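Long-range contacts in cell-binding factor 2 (Campylobacter jejuni, PDB 3RFW), which is a SurA-like chaperone that probably also catalyses the cis-trans isomerisation of peptidyl-prolyl bonds in proteins: residues A[110-114]-A[180-184]; A[115-119]-A[142-146]. All blocks are in the same frame, centred on the assembly; numbering follows the deposited sequence.

Contact 1. Residues A[110-114]-A[180-184]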
ATOM      1  N   PRO A 110     -20.205  10.335 -13.993  1.00 55.63           N
ATOM      2  CA  PRO A 110     -21.441  10.881 -13.457  1.00 55.25           C
ATOM      3  C   PRO A 110     -21.364  12.391 -13.329  1.00 54.60           C
ATOM      4  O   PRO A 110     -20.278  12.967 -13.367  1.00 56.75           O
ATOM      5  CB  PRO A 110     -21.534  10.234 -12.081  1.00 55.34           C
ATOM      6  CG  PRO A 110     -20.115  10.004 -11.699  1.00 58.55           C
ATOM      7  CD  PRO A 110     -19.441   9.597 -12.974  1.00 56.53           C
ATOM      8  N   ALA A 111     -22.520  13.033 -13.268  1.00 54.28           N
ATOM      9  CA  ALA A 111     -22.583  14.490 -13.228  1.00 53.13           C
ATOM     10  C   ALA A 111     -22.067  14.952 -11.874  1.00 52.61           C
ATOM     11  O   ALA A 111     -22.361  14.334 -10.852  1.00 52.85           O
ATOM     12  CB  ALA A 111     -24.008  14.953 -13.440  1.00 52.23           C
ATOM     13  N   ARG A 112     -21.294  16.028 -11.858  1.00 50.50           N
ATOM     14  CA  ARG A 112     -20.779  16.558 -10.602  1.00 49.88           C
ATOM     15  C   ARG A 112     -21.133  18.038 -10.467  1.00 49.75           C
ATOM     16  O   ARG A 112     -21.266  18.757 -11.467  1.00 48.52           O
ATOM     17  CB  ARG A 112     -19.258  16.398 -10.538  1.00 49.62           C
ATOM     18  CG  ARG A 112     -18.775  14.974 -10.285  1.00 57.99           C
ATOM     19  CD  ARG A 112     -17.450  14.674 -11.001  1.00 67.08           C
ATOM     20  NE  ARG A 112     -16.263  15.137 -10.270  1.00 75.77           N
ATOM     21  CZ  ARG A 112     -15.335  15.948 -10.782  1.00 78.33           C
ATOM     22  NH1 ARG A 112     -15.475  16.423 -12.015  1.00 79.81           N
ATOM     23  NH2 ARG A 112     -14.271  16.295 -10.065  1.00 78.05           N
ATOM     24  N   VAL A 113     -21.169  18.508  -9.229  1.00 48.73           N
ATOM     25  CA  VAL A 113     -21.229  19.934  -8.957  1.00 48.85           C
ATOM     26  C   VAL A 113     -20.141  20.354  -7.970  1.00 47.62           C
ATOM     27  O   VAL A 113     -19.709  19.567  -7.128  1.00 48.09           O
ATOM     28  CB  VAL A 113     -22.588  20.333  -8.400  1.00 48.86           C
ATOM     29  CG1 VAL A 113     -22.861  19.573  -7.123  1.00 47.14           C
ATOM     30  CG2 VAL A 113     -22.621  21.834  -8.132  1.00 52.83           C
ATOM     31  N   GLN A 114     -19.670  21.587  -8.122  1.00 47.63           N
ATOM     32  CA  GLN A 114     -18.772  22.205  -7.162  1.00 46.09           C
ATOM     33  C   GLN A 114     -19.494  23.369  -6.471  1.00 45.86           C
ATOM     34  O   GLN A 114     -19.824  24.367  -7.108  1.00 45.74           O
ATOM     35  CB  GLN A 114     -17.510  22.703  -7.886  1.00 46.88           C
ATOM     36  CG  GLN A 114     -16.388  23.195  -6.948  1.00 44.80           C
ATOM     37  CD  GLN A 114     -15.290  23.994  -7.664  1.00 47.67           C
ATOM     38  OE1 GLN A 114     -15.529  24.662  -8.668  1.00 47.13           O
ATOM     39  NE2 GLN A 114     -14.084  23.956  -7.110  1.00 52.90           N
ATOM     40  N   ALA A 180     -31.371  20.730  -5.098  1.00 52.05           N
ATOM     41  CA  ALA A 180     -31.213  22.162  -5.323  1.00 49.66           C
ATOM     42  C   ALA A 180     -29.872  22.498  -5.991  1.00 47.47           C
ATOM     43  O   ALA A 180     -29.811  23.362  -6.872  1.00 47.55           O
ATOM     44  CB  ALA A 180     -31.404  22.946  -4.030  1.00 48.92           C
ATOM     45  N   ALA A 181     -28.812  21.781  -5.614  1.00 45.96           N
ATOM     46  CA  ALA A 181     -27.471  22.123  -6.076  1.00 46.11           C
ATOM     47  C   ALA A 181     -27.256  21.775  -7.559  1.00 45.50           C
ATOM     48  O   ALA A 181     -26.607  22.522  -8.293  1.00 44.68           O
ATOM     49  CB  ALA A 181     -26.405  21.458  -5.203  1.00 46.01           C
ATOM     50  N   PHE A 182     -27.840  20.667  -7.996  1.00 44.69           N
ATOM     51  CA  PHE A 182     -27.898  20.344  -9.425  1.00 47.49           C
ATOM     52  C   PHE A 182     -28.799  21.252 -10.262  1.00 46.86           C
ATOM     53  O   PHE A 182     -28.544  21.444 -11.452  1.00 45.64           O
ATOM     54  CB  PHE A 182     -28.225  18.867  -9.656  1.00 46.42           C
ATOM     55  CG  PHE A 182     -27.033  17.964  -9.513  1.00 50.39           C
ATOM     56  CD1 PHE A 182     -26.537  17.651  -8.262  1.00 54.46           C
ATOM     57  CD2 PHE A 182     -26.318  17.554 -10.624  1.00 57.98           C
ATOM     58  CE1 PHE A 182     -25.411  16.848  -8.125  1.00 59.02           C
ATOM     59  CE2 PHE A 182     -25.196  16.728 -10.495  1.00 56.93           C
ATOM     60  CZ  PHE A 182     -24.756  16.368  -9.246  1.00 59.06           C
ATOM     61  N   ALA A 183     -29.836  21.820  -9.649  1.00 44.98           N
ATOM     62  CA  ALA A 183     -30.745  22.674 -10.400  1.00 45.97           C
ATOM     63  C   ALA A 183     -30.174  24.052 -10.708  1.00 47.39           C
ATOM     64  O   ALA A 183     -30.521  24.650 -11.723  1.00 51.03           O
ATOM     65  CB  ALA A 183     -32.080  22.791  -9.711  1.00 45.87           C
ATOM     66  N   LEU A 184     -29.281  24.549  -9.856  1.00 46.49           N
ATOM     67  CA  LEU A 184     -28.787  25.911  -9.985  1.00 46.89           C
ATOM     68  C   LEU A 184     -27.961  26.113 -11.233  1.00 46.40           C
ATOM     69  O   LEU A 184     -27.301  25.189 -11.712  1.00 48.54           O
ATOM     70  CB  LEU A 184     -27.935  26.308  -8.772  1.00 46.04           C
ATOM     71  CG  LEU A 184     -28.677  26.410  -7.432  1.00 49.51           C
ATOM     72  CD1 LEU A 184     -27.700  26.230  -6.283  1.00 53.79           C
ATOM     73  CD2 LEU A 184     -29.423  27.743  -7.320  1.00 45.18           C
TER
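In the parvulin-type isomerase domain, the entrance to strand 108-120 meets the end of helix 175-183 through the ring of Phe182, which reaches across to Ala111 and Val113. The outer end of the ring does most of the touching. Its CE2 lies 3.6 Å from Ala111 CB, and its CZ is 3.5 Å from Ala111 O, a carbonyl oxygen that sits at the ring edge near the ring plane. Val113 comes from another direction: its CB stands over one ring face, and CG1 is 3.9 Å from Phe182 CE1. A chi1 of 59° places CG1 between the backbone N and the carbonyl carbon, while CG2, anti to the backbone N, lies 4.0 Å from Ala181 O. Val113 is buried, and its backbone is hydrogen-bonded to Phe168 of the adjoining strand 164-168, so Val113 belongs to the antiparallel sheet, while Ala111 is in loop. Arg112 projects away from the helix and makes a cation-pi contact with Trp167, as expected from the alternation of side chains along a strand. Ala181 adds a looser apolar approach, CB to Val113 CG1 at 4.4 Å. No hydrogen bond joins 110-114 to 180-184, and the buried surface is a modest 203 Å².

Contact 2. Residues A[115-119]-A[142-146]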
ATOM      1  N   ALA A 115     -19.697  23.273  -5.160  1.00 46.66           N
ATOM      2  CA  ALA A 115     -20.553  24.241  -4.466  1.00 47.23           C
ATOM      3  C   ALA A 115     -20.029  24.616  -3.091  1.00 48.46           C
ATOM      4  O   ALA A 115     -19.255  23.860  -2.489  1.00 49.76           O
ATOM      5  CB  ALA A 115     -21.980  23.715  -4.366  1.00 45.81           C
ATOM      6  N   LYS A 116     -20.447  25.781  -2.603  1.00 47.32           N
ATOM      7  CA  LYS A 116     -20.338  26.116  -1.187  1.00 47.47           C
ATOM      8  C   LYS A 116     -21.720  26.151  -0.548  1.00 47.55           C
ATOM      9  O   LYS A 116     -22.709  26.369  -1.235  1.00 45.01           O
ATOM     10  CB  LYS A 116     -19.648  27.486  -1.016  1.00 48.63           C
ATOM     11  CG  LYS A 116     -18.147  27.473  -1.368  1.00 46.22           C
ATOM     12  CD  LYS A 116     -17.521  28.839  -1.192  1.00 44.08           C
ATOM     13  CE  LYS A 116     -16.286  29.006  -2.070  1.00 48.11           C
ATOM     14  NZ  LYS A 116     -15.741  30.382  -1.951  1.00 51.74           N
ATOM     15  N   HIS A 117     -21.783  26.008   0.774  1.00 48.78           N
ATOM     16  CA  HIS A 117     -23.034  26.239   1.497  1.00 49.91           C
ATOM     17  C   HIS A 117     -22.895  26.969   2.841  1.00 50.51           C
ATOM     18  O   HIS A 117     -21.790  27.107   3.376  1.00 51.42           O
ATOM     19  CB  HIS A 117     -23.853  24.944   1.621  1.00 48.41           C
ATOM     20  CG  HIS A 117     -23.584  24.159   2.866  1.00 52.71           C
ATOM     21  ND1 HIS A 117     -22.309  23.859   3.301  1.00 58.36           N
ATOM     22  CD2 HIS A 117     -24.431  23.543   3.727  1.00 53.56           C
ATOM     23  CE1 HIS A 117     -22.383  23.113   4.391  1.00 56.15           C
ATOM     24  NE2 HIS A 117     -23.659  22.891   4.659  1.00 55.84           N
ATOM     25  N   ILE A 118     -24.010  27.522   3.314  1.00 50.25           N
ATOM     26  CA  ILE A 118     -24.121  28.086   4.665  1.00 50.06           C
ATOM     27  C   ILE A 118     -25.263  27.383   5.385  1.00 50.04           C
ATOM     28  O   ILE A 118     -26.345  27.272   4.844  1.00 50.38           O
ATOM     29  CB  ILE A 118     -24.446  29.600   4.603  1.00 49.53           C
ATOM     30  CG1 ILE A 118     -23.258  30.377   4.039  1.00 47.47           C
ATOM     31  CG2 ILE A 118     -24.855  30.123   5.968  1.00 49.54           C
ATOM     32  CD1 ILE A 118     -23.558  31.824   3.762  1.00 49.35           C
ATOM     33  N   LEU A 119     -25.024  26.892   6.594  1.00 51.47           N
ATOM     34  CA  LEU A 119     -26.069  26.180   7.323  1.00 52.54           C
ATOM     35  C   LEU A 119     -26.485  26.973   8.555  1.00 53.33           C
ATOM     36  O   LEU A 119     -25.648  27.550   9.247  1.00 55.16           O
ATOM     37  CB  LEU A 119     -25.620  24.755   7.696  1.00 52.75           C
ATOM     38  CG  LEU A 119     -26.485  23.914   8.655  1.00 54.77           C
ATOM     39  CD1 LEU A 119     -27.878  23.687   8.077  1.00 58.60           C
ATOM     40  CD2 LEU A 119     -25.827  22.560   8.944  1.00 56.39           C
ATOM     41  N   ASP A 142     -19.156  35.557  -4.414  1.00 58.53           N
ATOM     42  CA  ASP A 142     -18.350  34.473  -3.879  1.00 59.53           C
ATOM     43  C   ASP A 142     -17.670  34.902  -2.569  1.00 59.91           C
ATOM     44  O   ASP A 142     -17.899  34.295  -1.513  1.00 59.95           O
ATOM     45  CB  ASP A 142     -17.334  34.012  -4.937  1.00 58.73           C
ATOM     46  CG  ASP A 142     -16.276  33.072  -4.380  1.00 61.74           C
ATOM     47  OD1 ASP A 142     -15.077  33.397  -4.502  1.00 68.27           O
ATOM     48  OD2 ASP A 142     -16.628  31.968  -3.923  1.00 61.45           O
ATOM     49  N   ALA A 143     -16.931  36.012  -2.615  1.00 60.79           N
ATOM     50  CA  ALA A 143     -16.229  36.540  -1.426  1.00 60.02           C
ATOM     51  C   ALA A 143     -17.180  36.811  -0.256  1.00 59.56           C
ATOM     52  O   ALA A 143     -16.949  36.346   0.869  1.00 59.83           O
ATOM     53  CB  ALA A 143     -15.441  37.800  -1.779  1.00 60.09           C
ATOM     54  N   LYS A 144     -18.256  37.545  -0.535  1.00 58.22           N
ATOM     55  CA  LYS A 144     -19.275  37.808   0.464  1.00 56.98           C
ATOM     56  C   LYS A 144     -19.919  36.543   1.002  1.00 55.16           C
ATOM     57  O   LYS A 144     -20.133  36.433   2.200  1.00 55.17           O
ATOM     58  CB  LYS A 144     -20.329  38.777  -0.065  1.00 57.47           C
ATOM     59  CG  LYS A 144     -20.252  40.169   0.571  1.00 61.63           C
ATOM     60  N   PHE A 145     -20.186  35.571   0.132  1.00 54.63           N
ATOM     61  CA  PHE A 145     -20.721  34.281   0.599  1.00 53.27           C
ATOM     62  C   PHE A 145     -19.821  33.633   1.652  1.00 52.11           C
ATOM     63  O   PHE A 145     -20.276  33.276   2.745  1.00 49.92           O
ATOM     64  CB  PHE A 145     -20.944  33.294  -0.568  1.00 52.73           C
ATOM     65  CG  PHE A 145     -21.772  32.072  -0.191  1.00 48.39           C
ATOM     66  CD1 PHE A 145     -23.153  32.090  -0.287  1.00 50.61           C
ATOM     67  CD2 PHE A 145     -21.165  30.919   0.281  1.00 48.56           C
ATOM     68  CE1 PHE A 145     -23.923  30.961   0.070  1.00 50.88           C
ATOM     69  CE2 PHE A 145     -21.920  29.791   0.637  1.00 42.11           C
ATOM     70  CZ  PHE A 145     -23.293  29.816   0.533  1.00 46.05           C
ATOM     71  N   SER A 146     -18.577  33.372   1.259  1.00 53.18           N
ATOM     72  CA  SER A 146     -17.593  32.721   2.121  1.00 54.90           C
ATOM     73  C   SER A 146     -17.413  33.460   3.458  1.00 56.11           C
ATOM     74  O   SER A 146     -17.298  32.829   4.517  1.00 55.75           O
ATOM     75  CB  SER A 146     -16.249  32.615   1.401  1.00 55.14           C
ATOM     76  OG  SER A 146     -16.374  31.941   0.159  1.00 59.14           O
TER
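Phe145 and Ile118 form the tightly packed half of this contact, while Lys116, Asp142 and Ser146 form a polar half that is partly open to solvent. Ile118 and Phe145 approach from opposite directions. Ile118 CD1 lies 3.8 Å from the centroid of the Phe145 ring and only 13° off its normal, a CH-pi contact, and CG1 comes within 3.6 Å of Phe145 CZ. The backbone of His117 meets the same ring at its edge, and Lys116 CB is 3.6 Å from Phe145 CE2. Phe145 reaches the strand because its CG is anti to the backbone N (chi1 -167°); Leu133, Val202 and Leu204 also pack on it. In the parvulin fold this is where helix 138-152 packs on the central antiparallel sheet, the axes of 115-119 and 142-146 passing 9.7 Å apart. His117 points from the other face of the strand, its ring meeting His201 and Phe177; such a histidine pair is a hallmark of the parvulin family. On the looser side the Lys116 chain runs extended past the phenylalanine, and NZ forms a salt bridge to Asp142 OD2 (2.7 Å), met on the syn side but 27° out of the carboxylate plane. The same NZ donates to Ser146 OG, one helical turn further on, at 2.7 Å. That hydroxyl in turn gives a longer bond, 3.3 Å, to Asp142 O from above the carbonyl plane, and Ser146 N donates to the same oxygen.

How the contacts relate
From the N terminus, both contacts start on strand 108-120, whose residues 110-114 and 115-119 follow each other directly. Contact 2 closes first: the chain passes through helix 123-133 and returns on helix 138-152. It then adds strand 164-168 and helix 175-183 before contact 1 closes the longer loop, so the shorter closure lies wholly within the larger. The two centres are 16 Å apart, and apart from their continuity in the chain the contacts do not touch. Side chains alternate along the shared strand: Val113 faces helix 175-183, whereas Lys116 and Ile118 face helix 138-152. Together the contacts therefore attach helices to opposite faces of one sheet.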